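Geranyltranstransferase (Stenotrophomonas maltophilia, PDB 7LBJ) probably makes farnesyl diphosphate or a longer prenyl diphosphate by magnesium-dependent head-to-tail condensation of isoprenoid units. Local coordinates at residues Q38-A43 and I119-A124; K53-L58 and R289-L294; H65-Q70 and A210-F215; H85-V90 and S157-G162. All blocks are in the same frame, centred on the assembly; numbering follows the deposited sequence.

Overall arrangement
Three of the four contacts in this all-helical isoprenoid synthase fold join helix to helix; in contact 3 the turn after helix 55-65 meets helix 206-233. Along the chain, contacts 2, 3 and 4 are concentric, 85-90 with 157-162 innermost and 53-58 with 289-294 outermost; contact 1 starts before them all and ends within their spans. Contacts 1 and 4, with centres about 16 Å apart, touch each other and the second subunit. Contacts 2 and 3, about 13 Å apart, meet where Ala292 packs on Phe215; contacts 2 and 4, about 19 Å apart, where Arg56 packs on His85. Helices 55-65 and 75-92 thus link the dimer side of the bundle to its C-terminal helices.

Contact 1 (Q38-A43 and I119-A124)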
loop_
_atom_site.group_PDB
_atom_site.type_symbol
_atom_site.label_atom_id
_atom_site.label_comp_id
_atom_site.label_asym_id
_atom_site.label_seq_id
_atom_site.Cartn_x
_atom_site.Cartn_y
_atom_site.Cartn_z
ATOM N N GLN A 38 9.442 17.106 6.320
ATOM C CA GLN A 38 10.675 16.522 6.831
ATOM C C GLN A 38 10.400 15.420 7.842
ATOM O O GLN A 38 11.067 14.380 7.829
ATOM C CB GLN A 38 11.539 17.610 7.448
ATOM C CG GLN A 38 11.707 18.769 6.516
ATOM C CD GLN A 38 12.680 19.783 7.050
ATOM O OE1 GLN A 38 12.868 19.900 8.263
ATOM N NE2 GLN A 38 13.321 20.519 6.149
ATOM N N ARG A 39 9.427 15.623 8.723
ATOM C CA ARG A 39 9.187 14.648 9.778
ATOM C C ARG A 39 8.757 13.305 9.198
ATOM O O ARG A 39 9.224 12.243 9.642
ATOM C CB ARG A 39 8.143 15.209 10.734
ATOM C CG ARG A 39 8.056 14.555 12.058
ATOM C CD ARG A 39 7.207 15.421 12.964
ATOM N NE ARG A 39 6.910 14.747 14.218
ATOM C CZ ARG A 39 7.766 14.623 15.221
ATOM N NH1 ARG A 39 8.990 15.127 15.157
ATOM N NH2 ARG A 39 7.389 13.966 16.313
ATOM N N LEU A 40 7.875 13.331 8.193
ATOM C CA LEU A 40 7.477 12.096 7.526
ATOM C C LEU A 40 8.675 11.395 6.892
ATOM O O LEU A 40 8.837 10.174 7.015
ATOM C CB LEU A 40 6.418 12.394 6.466
ATOM C CG LEU A 40 6.025 11.169 5.647
ATOM C CD1 LEU A 40 5.265 10.180 6.525
ATOM C CD2 LEU A 40 5.196 11.578 4.428
ATOM N N HIS A 41 9.501 12.147 6.166
ATOM C CA HIS A 41 10.642 11.526 5.499
ATOM C C HIS A 41 11.638 10.982 6.503
ATOM O O HIS A 41 12.187 9.898 6.299
ATOM C CB HIS A 41 11.319 12.531 4.579
ATOM C CG HIS A 41 10.436 12.981 3.465
ATOM N ND1 HIS A 41 10.543 14.224 2.877
ATOM C CD2 HIS A 41 9.413 12.352 2.843
ATOM C CE1 HIS A 41 9.636 14.333 1.924
ATOM N NE2 HIS A 41 8.931 13.214 1.890
ATOM N N GLN A 42 11.894 11.732 7.581
ATOM C CA GLN A 42 12.806 11.258 8.618
ATOM C C GLN A 42 12.290 9.970 9.234
ATOM O O GLN A 42 13.060 9.031 9.481
ATOM C CB GLN A 42 12.972 12.330 9.700
ATOM C CG GLN A 42 13.782 13.521 9.286
ATOM C CD GLN A 42 13.642 14.681 10.267
ATOM O OE1 GLN A 42 13.262 14.486 11.427
ATOM N NE2 GLN A 42 13.922 15.899 9.795
ATOM N N ALA A 43 10.975 9.904 9.467
ATOM C CA ALA A 43 10.395 8.733 10.113
ATOM C C ALA A 43 10.400 7.531 9.183
ATOM O O ALA A 43 10.600 6.397 9.630
ATOM C CB ALA A 43 8.977 9.049 10.574
ATOM N N ILE A 119 1.926 6.325 11.705
ATOM C CA ILE A 119 0.869 5.809 10.843
ATOM C C ILE A 119 1.158 6.178 9.393
ATOM O O ILE A 119 1.172 5.320 8.499
ATOM C CB ILE A 119 -0.496 6.347 11.305
ATOM C CG1 ILE A 119 -0.904 5.693 12.638
ATOM C CG2 ILE A 119 -1.559 6.121 10.227
ATOM C CD1 ILE A 119 -2.000 6.473 13.376
ATOM N N LEU A 120 1.425 7.466 9.150
ATOM C CA LEU A 120 1.649 7.938 7.786
ATOM C C LEU A 120 2.954 7.407 7.206
ATOM O O LEU A 120 3.032 7.131 6.005
ATOM C CB LEU A 120 1.646 9.466 7.762
ATOM C CG LEU A 120 0.278 10.076 7.985
ATOM C CD1 LEU A 120 0.430 11.593 8.063
ATOM C CD2 LEU A 120 -0.691 9.667 6.856
ATOM N N ALA A 121 4.008 7.297 8.020
ATOM C CA ALA A 121 5.252 6.720 7.504
ATOM C C ALA A 121 5.046 5.270 7.075
ATOM O O ALA A 121 5.541 4.842 6.030
ATOM C CB ALA A 121 6.363 6.820 8.560
ATOM N N GLY A 122 4.315 4.493 7.874
ATOM C CA GLY A 122 3.992 3.139 7.450
ATOM C C GLY A 122 3.199 3.153 6.156
ATOM O O GLY A 122 3.520 2.439 5.201
ATOM N N ASP A 123 2.169 3.995 6.097
ATOM C CA ASP A 123 1.373 4.098 4.868
ATOM C C ASP A 123 2.253 4.416 3.665
ATOM O O ASP A 123 2.136 3.782 2.606
ATOM C CB ASP A 123 0.296 5.164 5.035
ATOM C CG ASP A 123 -0.796 4.743 5.999
ATOM O OD1 ASP A 123 -0.892 3.527 6.280
ATOM O OD2 ASP A 123 -1.570 5.632 6.446
ATOM N N ALA A 124 3.161 5.387 3.817
ATOM C CA ALA A 124 3.964 5.818 2.675
ATOM C C ALA A 124 5.033 4.796 2.302
ATOM O O ALA A 124 5.448 4.738 1.133
ATOM C CB ALA A 124 4.608 7.185 2.958
#
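Leu40 and Ala121 meet where two helices of the isoprenoid synthase fold cross: the short helix 38-46 lies against the long helix 115-134, and the axes of 38-43 and 119-124 approach to 9.0 Å with a signed crossing angle of -65°. The pair illustrates how one branched side chain fits against a nearly smooth helix surface. The bump is the CD1 methyl of Leu40, and the hollow is the shallow floor over the peptide that joins Leu120 to Ala121. CD1 rests 3.5 Å from Ala121 N and 3.7 Å from Leu120 C, so its nearest neighbours are backbone atoms. One flanking wall of the hollow is the CB methylene of Leu120, 3.9 Å from Leu40 CD1; the Ala121 methyl forms another. With its CG trans to the backbone N (chi1 176°), Leu40 extends its branch across the gap, although its CB does not point straight at the partner helix.

Beyond the pair, Arg39 forms a salt bridge with Asp114. The second subunit also packs here: its Ala164 lies against Leu40 and its Gln163 against Leu120, so this buried crossing borders the dimer interface. A turn on from Leu40, small meets small, and two methyls set the spacing: Ala43 CB stands 4.0 Å from Ala121 CB.

Contact 2 (K53-L58 and R289-L294); sequences KRMRPL and RALATL
Leu58, which packs on Leu291, donates its backbone N to Arg54 O over 2.9 Å, a first-turn bond of helix 55-65, for which Arg54 is the N-cap residue. The CD1 methyl of Leu291 lies beside the carbonyl group of Leu58, 3.7 Å from Leu58 O. The second methyl has a different task. Leu291 CD2 fits between two residues one turn apart, lying 3.9 Å from Leu58 CB and equally 3.9 Å from Met55 SD. A single forked side chain thus fills the groove that two neighbours leave on a helix.

Leu291 and Leu58 meet at a slant, whereas Met55 and Leu291 slide past each other in opposite senses. Met55 starts out trans to its backbone N (chi1 -177°) and then bends at the next torsion, which brings its sulfur alongside Leu291. Met55 and Leu58 were each modelled in two conformers, so the details of their outer atoms are less certain.

This is helix-to-helix packing within the all-helical isoprenoid synthase fold, joining helix 55-65 to the C-terminal helix 286-297. Helix 11-29 covers one flank, with Trp18 on Leu58 and Phe15 on Leu291. Leu59 and Ala62 of helix 55-65 extend the bed for Leu291, and helix 260-277 backs helix 286-297 from behind, through Ala292.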
loop_
_atom_site.group_PDB
_atom_site.type_symbol
_atom_site.label_atom_id
_atom_site.label_comp_id
_atom_site.label_asym_id
_atom_site.label_seq_id
_atom_site.Cartn_x
_atom_site.Cartn_y
_atom_site.Cartn_z
ATOM N N LYS A 53 19.108 -7.850 9.719
ATOM C CA LYS A 53 19.355 -9.108 9.014
ATOM C C LYS A 53 19.066 -9.001 7.526
ATOM O O LYS A 53 19.724 -9.686 6.737
ATOM C CB LYS A 53 18.527 -10.254 9.611
ATOM C CG LYS A 53 18.846 -10.629 11.048
ATOM C CD LYS A 53 17.763 -11.583 11.578
ATOM C CE LYS A 53 17.910 -11.857 13.062
ATOM N NZ LYS A 53 18.876 -12.955 13.309
ATOM N N ARG A 54 18.077 -8.178 7.128
ATOM C CA ARG A 54 17.643 -8.038 5.728
ATOM C C ARG A 54 17.290 -9.399 5.122
ATOM O O ARG A 54 17.622 -9.698 3.974
ATOM C CB ARG A 54 18.708 -7.331 4.874
ATOM C CG ARG A 54 19.179 -5.984 5.400
ATOM C CD ARG A 54 18.037 -4.962 5.477
ATOM N NE ARG A 54 18.555 -3.599 5.634
ATOM C CZ ARG A 54 17.805 -2.562 5.979
ATOM N NH1 ARG A 54 16.501 -2.697 6.209
ATOM N NH2 ARG A 54 18.373 -1.364 6.104
ATOM N N MET A 55 16.602 -10.230 5.907
ATOM C CA MET A 55 16.321 -11.590 5.461
ATOM C C MET A 55 15.531 -11.601 4.161
ATOM O O MET A 55 15.834 -12.381 3.250
ATOM C CB MET A 55 15.573 -12.348 6.550
ATOM C CG MET A 55 15.286 -13.789 6.208
ATOM S SD MET A 55 16.751 -14.845 6.260
ATOM C CE MET A 55 17.867 -13.949 7.361
ATOM N N ARG A 56 14.540 -10.715 4.035
ATOM C CA ARG A 56 13.720 -10.746 2.822
ATOM C C ARG A 56 14.471 -10.242 1.589
ATOM O O ARG A 56 14.405 -10.901 0.535
ATOM C CB ARG A 56 12.405 -10.010 3.107
ATOM C CG ARG A 56 11.605 -10.785 4.185
ATOM C CD ARG A 56 10.522 -9.931 4.854
ATOM N NE ARG A 56 9.875 -10.668 5.925
ATOM C CZ ARG A 56 10.404 -10.862 7.125
ATOM N NH1 ARG A 56 11.592 -10.357 7.451
ATOM N NH2 ARG A 56 9.726 -11.571 8.023
ATOM N N PRO A 57 15.195 -9.126 1.625
ATOM C CA PRO A 57 16.072 -8.813 0.479
ATOM C C PRO A 57 17.048 -9.930 0.144
ATOM O O PRO A 57 17.265 -10.237 -1.038
ATOM C CB PRO A 57 16.821 -7.556 0.946
ATOM C CG PRO A 57 15.918 -6.933 1.920
ATOM C CD PRO A 57 15.185 -8.043 2.622
ATOM N N LEU A 58 17.654 -10.544 1.163
ATOM C CA LEU A 58 18.609 -11.623 0.916
ATOM C C LEU A 58 17.947 -12.784 0.186
ATOM O O LEU A 58 18.543 -13.394 -0.708
ATOM C CB LEU A 58 19.220 -12.101 2.230
ATOM C CG LEU A 58 20.229 -11.163 2.888
ATOM C CD1 LEU A 58 20.715 -11.764 4.183
ATOM C CD2 LEU A 58 21.389 -10.914 1.939
ATOM N N ARG A 289 20.769 -22.027 0.672
ATOM C CA ARG A 289 20.996 -23.026 1.713
ATOM C C ARG A 289 21.413 -22.362 3.009
ATOM O O ARG A 289 21.003 -22.789 4.093
ATOM C CB ARG A 289 22.062 -24.027 1.281
ATOM C CG ARG A 289 21.594 -25.078 0.288
ATOM C CD ARG A 289 22.809 -25.903 -0.184
ATOM N NE ARG A 289 22.419 -26.868 -1.204
ATOM C CZ ARG A 289 22.946 -26.954 -2.417
ATOM N NH1 ARG A 289 23.983 -26.209 -2.784
ATOM N NH2 ARG A 289 22.438 -27.827 -3.280
ATOM N N ALA A 290 22.214 -21.295 2.914
ATOM C CA ALA A 290 22.709 -20.643 4.116
ATOM C C ALA A 290 21.645 -19.792 4.784
ATOM O O ALA A 290 21.704 -19.595 6.006
ATOM C CB ALA A 290 23.953 -19.800 3.796
ATOM N N LEU A 291 20.683 -19.268 4.018
ATOM C CA LEU A 291 19.553 -18.587 4.645
ATOM C C LEU A 291 18.695 -19.574 5.422
ATOM O O LEU A 291 18.188 -19.252 6.500
ATOM C CB LEU A 291 18.713 -17.845 3.596
ATOM C CG LEU A 291 19.428 -16.696 2.887
ATOM C CD1 LEU A 291 18.595 -16.140 1.728
ATOM C CD2 LEU A 291 19.772 -15.587 3.881
ATOM N N ALA A 292 18.545 -20.794 4.902
ATOM C CA ALA A 292 17.840 -21.834 5.641
ATOM C C ALA A 292 18.551 -22.142 6.955
ATOM O O ALA A 292 17.916 -22.249 8.009
ATOM C CB ALA A 292 17.712 -23.093 4.779
ATOM N N THR A 293 19.878 -22.275 6.911
ATOM C CA THR A 293 20.632 -22.520 8.135
ATOM C C THR A 293 20.498 -21.357 9.115
ATOM O O THR A 293 20.339 -21.574 10.316
ATOM C CB THR A 293 22.102 -22.774 7.788
ATOM O OG1 THR A 293 22.185 -23.904 6.905
ATOM C CG2 THR A 293 22.935 -23.029 9.044
ATOM N N LEU A 294 20.553 -20.113 8.624
ATOM C CA LEU A 294 20.372 -18.967 9.517
ATOM C C LEU A 294 18.989 -18.971 10.156
ATOM O O LEU A 294 18.840 -18.623 11.330
ATOM C CB LEU A 294 20.586 -17.658 8.760
ATOM C CG LEU A 294 22.043 -17.329 8.428
ATOM C CD1 LEU A 294 22.092 -16.028 7.628
ATOM C CD2 LEU A 294 22.916 -17.241 9.689
#

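Contact 3 (H65-Q70 and A210-F215); sequences HLFGTQ and AQLDSF. With EDO (1,2-ethanediol), chain F.
Leu66 and Phe67, the two residues that reach Leu212, occupy the central positions of a type I beta turn from His65 to Gly68, closed by Gly68 N bonding to His65 O at 3.0 Å. The turn belongs to a Schellman motif in which Gly68 takes positive phi (76°), a conformation glycine adopts easily. Facing it, 210-215 is regular helix, with Ser214 N bonded to Ala210 O. The backbones stay well apart, Leu66 CA lying 10.4 Å from Leu212 CA, and side chains alone span the gap.

Here is a case of two leucines bridging a wide separation by meeting tip to tip. The CD1 methyl of Leu66 touches both branches of its partner, at 3.6 Å from Leu212 CD1 and 3.7 Å from Leu212 CD2. Phe67 comes in beside this pair and offers its ring edge: CZ is 4.1 Å from Leu212 CD1, which lies near the ring plane.

Elsewhere on the same helix, an ethanediol molecule, probably from the crystallisation liquor, gives its O2 hydroxyl to Asp213 OD2 at 2.5 Å; a weak bond from Ser214 OG to its O1 is doubtful, since Ser214 has two conformers. Asp213 OD2 also forms a salt bridge with Arg192.

Around the leucines, helix 176-201 supplies Val195 and Ala199, which pack on Leu212, and Ala199 also touches Phe67. Leu288 of helix 286-297 packs on Leu66, placing the turn at a junction between helices 176-201, 206-233 and 286-297.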
loop_
_atom_site.group_PDB
_atom_site.type_symbol
_atom_site.label_atom_id
_atom_site.label_comp_id
_atom_site.label_asym_id
_atom_site.label_seq_id
_atom_site.Cartn_x
_atom_site.Cartn_y
_atom_site.Cartn_z
ATOM N N HIS A 65 20.022 -15.469 -7.557
ATOM C CA HIS A 65 21.385 -15.965 -7.731
ATOM C C HIS A 65 21.397 -17.381 -8.293
ATOM O O HIS A 65 22.348 -17.765 -8.997
ATOM C CB HIS A 65 22.114 -15.894 -6.380
ATOM C CG HIS A 65 23.562 -16.260 -6.441
ATOM N ND1 HIS A 65 24.508 -15.455 -7.035
ATOM C CD2 HIS A 65 24.230 -17.340 -5.965
ATOM C CE1 HIS A 65 25.698 -16.024 -6.927
ATOM N NE2 HIS A 65 25.556 -17.169 -6.281
ATOM N N LEU A 66 20.361 -18.173 -7.988
ATOM C CA LEU A 66 20.243 -19.522 -8.535
ATOM C C LEU A 66 20.326 -19.534 -10.051
ATOM O O LEU A 66 20.786 -20.514 -10.645
ATOM C CB LEU A 66 18.901 -20.136 -8.147
ATOM C CG LEU A 66 18.601 -20.765 -6.808
ATOM C CD1 LEU A 66 17.121 -21.188 -6.854
ATOM C CD2 LEU A 66 19.501 -21.969 -6.617
ATOM N N PHE A 67 19.842 -18.473 -10.688
ATOM C CA PHE A 67 19.763 -18.375 -12.136
ATOM C C PHE A 67 20.861 -17.507 -12.717
ATOM O O PHE A 67 20.854 -17.248 -13.923
ATOM C CB PHE A 67 18.395 -17.826 -12.527
ATOM C CG PHE A 67 17.265 -18.567 -11.881
ATOM C CD1 PHE A 67 16.749 -19.707 -12.478
ATOM C CD2 PHE A 67 16.752 -18.160 -10.660
ATOM C CE1 PHE A 67 15.732 -20.410 -11.890
ATOM C CE2 PHE A 67 15.726 -18.876 -10.058
ATOM C CZ PHE A 67 15.226 -19.992 -10.670
ATOM N N GLY A 68 21.796 -17.047 -11.890
ATOM C CA GLY A 68 22.855 -16.187 -12.377
ATOM C C GLY A 68 22.428 -14.764 -12.628
ATOM O O GLY A 68 23.120 -14.036 -13.345
ATOM N N THR A 69 21.310 -14.341 -12.051
ATOM C CA THR A 69 20.755 -13.027 -12.323
ATOM C C THR A 69 21.597 -11.941 -11.673
ATOM O O THR A 69 22.039 -12.073 -10.530
ATOM C CB THR A 69 19.325 -12.967 -11.804
ATOM O OG1 THR A 69 18.582 -13.989 -12.467
ATOM C CG2 THR A 69 18.686 -11.609 -12.084
ATOM N N GLN A 70 21.802 -10.871 -12.397
ATOM C CA GLN A 70 22.581 -9.765 -11.877
ATOM C C GLN A 70 21.771 -8.976 -10.845
ATOM O O GLN A 70 20.538 -8.907 -10.923
ATOM C CB GLN A 70 23.025 -8.856 -13.014
ATOM C CG GLN A 70 24.282 -9.337 -13.740
ATOM C CD GLN A 70 25.544 -9.161 -12.904
ATOM O OE1 GLN A 70 26.028 -10.109 -12.272
ATOM N NE2 GLN A 70 26.080 -7.937 -12.891
ATOM N N ALA A 210 7.456 -23.592 -8.228
ATOM C CA ALA A 210 6.743 -24.379 -7.228
ATOM C C ALA A 210 7.710 -25.070 -6.280
ATOM O O ALA A 210 7.461 -25.171 -5.072
ATOM C CB ALA A 210 5.848 -25.408 -7.924
ATOM N N GLN A 211 8.814 -25.571 -6.808
ATOM C CA GLN A 211 9.820 -26.193 -5.950
ATOM C C GLN A 211 10.390 -25.185 -4.944
ATOM O O GLN A 211 10.496 -25.467 -3.739
ATOM C CB GLN A 211 10.910 -26.776 -6.845
ATOM C CG GLN A 211 12.129 -27.336 -6.137
ATOM C CD GLN A 211 13.217 -27.621 -7.157
ATOM O OE1 GLN A 211 13.848 -26.702 -7.659
ATOM N NE2 GLN A 211 13.385 -28.882 -7.522
ATOM N N LEU A 212 10.767 -24.000 -5.425
ATOM C CA LEU A 212 11.299 -22.968 -4.537
ATOM C C LEU A 212 10.248 -22.477 -3.558
ATOM O O LEU A 212 10.582 -22.073 -2.435
ATOM C CB LEU A 212 11.829 -21.788 -5.352
ATOM C CG LEU A 212 13.012 -22.198 -6.212
ATOM C CD1 LEU A 212 13.489 -21.052 -7.075
ATOM C CD2 LEU A 212 14.167 -22.739 -5.323
ATOM N N ASP A 213 8.982 -22.487 -3.962
ATOM C CA ASP A 213 7.929 -22.093 -3.040
ATOM C C ASP A 213 7.828 -23.074 -1.886
ATOM O O ASP A 213 7.585 -22.671 -0.744
ATOM C CB ASP A 213 6.601 -21.986 -3.776
ATOM C CG ASP A 213 5.527 -21.344 -2.928
ATOM O OD1 ASP A 213 5.746 -20.214 -2.452
ATOM O OD2 ASP A 213 4.461 -21.964 -2.738
ATOM N N SER A 214 8.025 -24.369 -2.159
ATOM C CA SER A 214 8.016 -25.374 -1.101
ATOM C C SER A 214 9.149 -25.127 -0.111
ATOM O O SER A 214 8.986 -25.267 1.109
ATOM C CB SER A 214 8.138 -26.757 -1.745
ATOM O OG SER A 214 8.073 -27.798 -0.806
ATOM N N PHE A 215 10.316 -24.771 -0.627
ATOM C CA PHE A 215 11.430 -24.402 0.244
ATOM C C PHE A 215 11.079 -23.166 1.073
ATOM O O PHE A 215 11.295 -23.127 2.294
ATOM C CB PHE A 215 12.670 -24.154 -0.621
ATOM C CG PHE A 215 13.821 -23.462 0.100
ATOM C CD1 PHE A 215 14.754 -24.197 0.816
ATOM C CD2 PHE A 215 13.964 -22.086 0.037
ATOM C CE1 PHE A 215 15.818 -23.558 1.462
ATOM C CE2 PHE A 215 15.022 -21.443 0.667
ATOM C CZ PHE A 215 15.951 -22.180 1.385
HETATM C C1 EDO F . 3.825 -26.169 -0.731
HETATM O O1 EDO F . 5.053 -26.920 -0.809
HETATM C C2 EDO F . 4.122 -24.690 -0.884
HETATM O O2 EDO F . 4.126 -24.409 -2.290
#

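Contact 4 (H85-V90 and S157-G162)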
loop_
_atom_site.group_PDB
_atom_site.type_symbol
_atom_site.label_atom_id
_atom_site.label_comp_id
_atom_site.label_asym_id
_atom_site.label_seq_id
_atom_site.Cartn_x
_atom_site.Cartn_y
_atom_site.Cartn_z
ATOM N N HIS A 85 7.876 -5.197 4.784
ATOM C CA HIS A 85 8.200 -5.674 6.125
ATOM C C HIS A 85 8.338 -4.506 7.099
ATOM O O HIS A 85 7.753 -4.510 8.194
ATOM C CB HIS A 85 9.497 -6.495 6.065
ATOM C CG HIS A 85 9.963 -7.004 7.395
ATOM N ND1 HIS A 85 9.210 -7.859 8.169
ATOM C CD2 HIS A 85 11.119 -6.798 8.076
ATOM C CE1 HIS A 85 9.876 -8.149 9.275
ATOM N NE2 HIS A 85 11.030 -7.506 9.249
ATOM N N ALA A 86 9.076 -3.472 6.695
ATOM C CA ALA A 86 9.333 -2.343 7.580
ATOM C C ALA A 86 8.045 -1.623 7.948
ATOM O O ALA A 86 7.839 -1.271 9.115
ATOM C CB ALA A 86 10.319 -1.363 6.929
ATOM N N TYR A 87 7.175 -1.371 6.958
ATOM C CA TYR A 87 5.938 -0.665 7.260
ATOM C C TYR A 87 5.101 -1.479 8.238
ATOM O O TYR A 87 4.483 -0.924 9.152
ATOM C CB TYR A 87 5.156 -0.332 5.959
ATOM C CG TYR A 87 3.833 -1.083 5.767
ATOM C CD1 TYR A 87 2.733 -0.847 6.596
ATOM C CD2 TYR A 87 3.676 -2.010 4.743
ATOM C CE1 TYR A 87 1.532 -1.561 6.446
ATOM C CE2 TYR A 87 2.466 -2.712 4.578
ATOM C CZ TYR A 87 1.415 -2.477 5.429
ATOM O OH TYR A 87 0.244 -3.172 5.272
ATOM N N SER A 88 5.080 -2.807 8.080
ATOM C CA SER A 88 4.219 -3.614 8.941
ATOM C C SER A 88 4.663 -3.518 10.388
ATOM O O SER A 88 3.833 -3.537 11.302
ATOM C CB SER A 88 4.224 -5.078 8.493
ATOM O OG SER A 88 5.470 -5.696 8.816
ATOM N N LEU A 89 5.972 -3.383 10.612
ATOM C CA LEU A 89 6.478 -3.286 11.977
ATOM C C LEU A 89 6.169 -1.928 12.591
ATOM O O LEU A 89 5.905 -1.842 13.792
ATOM C CB LEU A 89 7.983 -3.542 12.000
ATOM C CG LEU A 89 8.443 -4.917 11.524
ATOM C CD1 LEU A 89 9.973 -5.057 11.635
ATOM C CD2 LEU A 89 7.741 -6.008 12.301
ATOM N N VAL A 90 6.228 -0.856 11.785
ATOM C CA VAL A 90 5.871 0.471 12.282
ATOM C C VAL A 90 4.446 0.467 12.798
ATOM O O VAL A 90 4.157 1.000 13.879
ATOM C CB VAL A 90 6.061 1.534 11.183
ATOM C CG1 VAL A 90 5.476 2.878 11.642
ATOM C CG2 VAL A 90 7.514 1.691 10.882
ATOM N N SER A 157 -5.142 -11.307 2.230
ATOM C CA SER A 157 -4.855 -12.721 1.977
ATOM C C SER A 157 -3.476 -13.143 2.462
ATOM O O SER A 157 -3.172 -14.341 2.444
ATOM C CB SER A 157 -4.957 -13.047 0.482
ATOM O OG SER A 157 -6.235 -12.721 -0.021
ATOM N N GLY A 158 -2.641 -12.194 2.867
ATOM C CA GLY A 158 -1.323 -12.500 3.386
ATOM C C GLY A 158 -1.054 -11.758 4.679
ATOM O O GLY A 158 -1.800 -11.891 5.661
ATOM N N MET A 159 -0.014 -10.927 4.657
ATOM C CA MET A 159 0.522 -10.328 5.874
ATOM C C MET A 159 -0.551 -9.639 6.712
ATOM O O MET A 159 -0.656 -9.886 7.921
ATOM C CB MET A 159 1.628 -9.334 5.509
ATOM C CG MET A 159 2.303 -8.695 6.711
ATOM S SD MET A 159 3.508 -7.480 6.118
ATOM C CE MET A 159 2.381 -6.184 5.569
ATOM N N CYS A 160 -1.354 -8.764 6.091
ATOM C CA CYS A 160 -2.380 -8.039 6.841
ATOM C C CYS A 160 -3.388 -8.983 7.469
ATOM O O CYS A 160 -3.805 -8.780 8.619
ATOM C CB CYS A 160 -3.131 -7.061 5.948
ATOM S SG CYS A 160 -2.257 -5.552 5.671
ATOM N N GLY A 161 -3.834 -9.989 6.715
ATOM C CA GLY A 161 -4.760 -10.963 7.285
ATOM C C GLY A 161 -4.162 -11.685 8.478
ATOM O O GLY A 161 -4.847 -11.943 9.477
ATOM N N GLY A 162 -2.877 -12.023 8.394
ATOM C CA GLY A 162 -2.232 -12.702 9.506
ATOM C C GLY A 162 -2.102 -11.814 10.725
ATOM O O GLY A 162 -2.302 -12.270 11.859
#
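Met159 wedges its thioether end between Tyr87 and Ser88, and this is the tight part of the contact. The sulfur presses on one residue and the methyl on two: Met159 SD is 3.5 Å from Ser88 CB, while Met159 CE lies 3.6 Å from Tyr87 CE2, approaching that ring at a slant. The methionine runs extended until its last torsion, where the turn (chi3 73°) brings the methyl to the tyrosine. Tyr87 OH also comes within 3.5 Å of Cys160 SG, an approach less certain because Cys160 has two conformers.

Tyr87 itself appears strained, its chi1 of 112° nearly eclipsing the carbonyl carbon; His91 meets its ring edge-to-face, and Asp123 of the second subunit packs on it. Ser88 is tied down within its own helix: OG donates to His85 O over 2.6 Å, at 128° to the C=O, and that oxygen also receives Leu89 N.

The loose side lies at the segment ends. His85 directs its CB away from the other helix and is partly exposed, and Ser157 is exposed beyond the Gly158 N-cap.

Helix 75-92 leads into the first aspartate-rich motif of prenyl synthases. Tyr87 lies five residues before that motif, a position that in this family helps limit product length, so the contact probably lines the chain-elongation cavity.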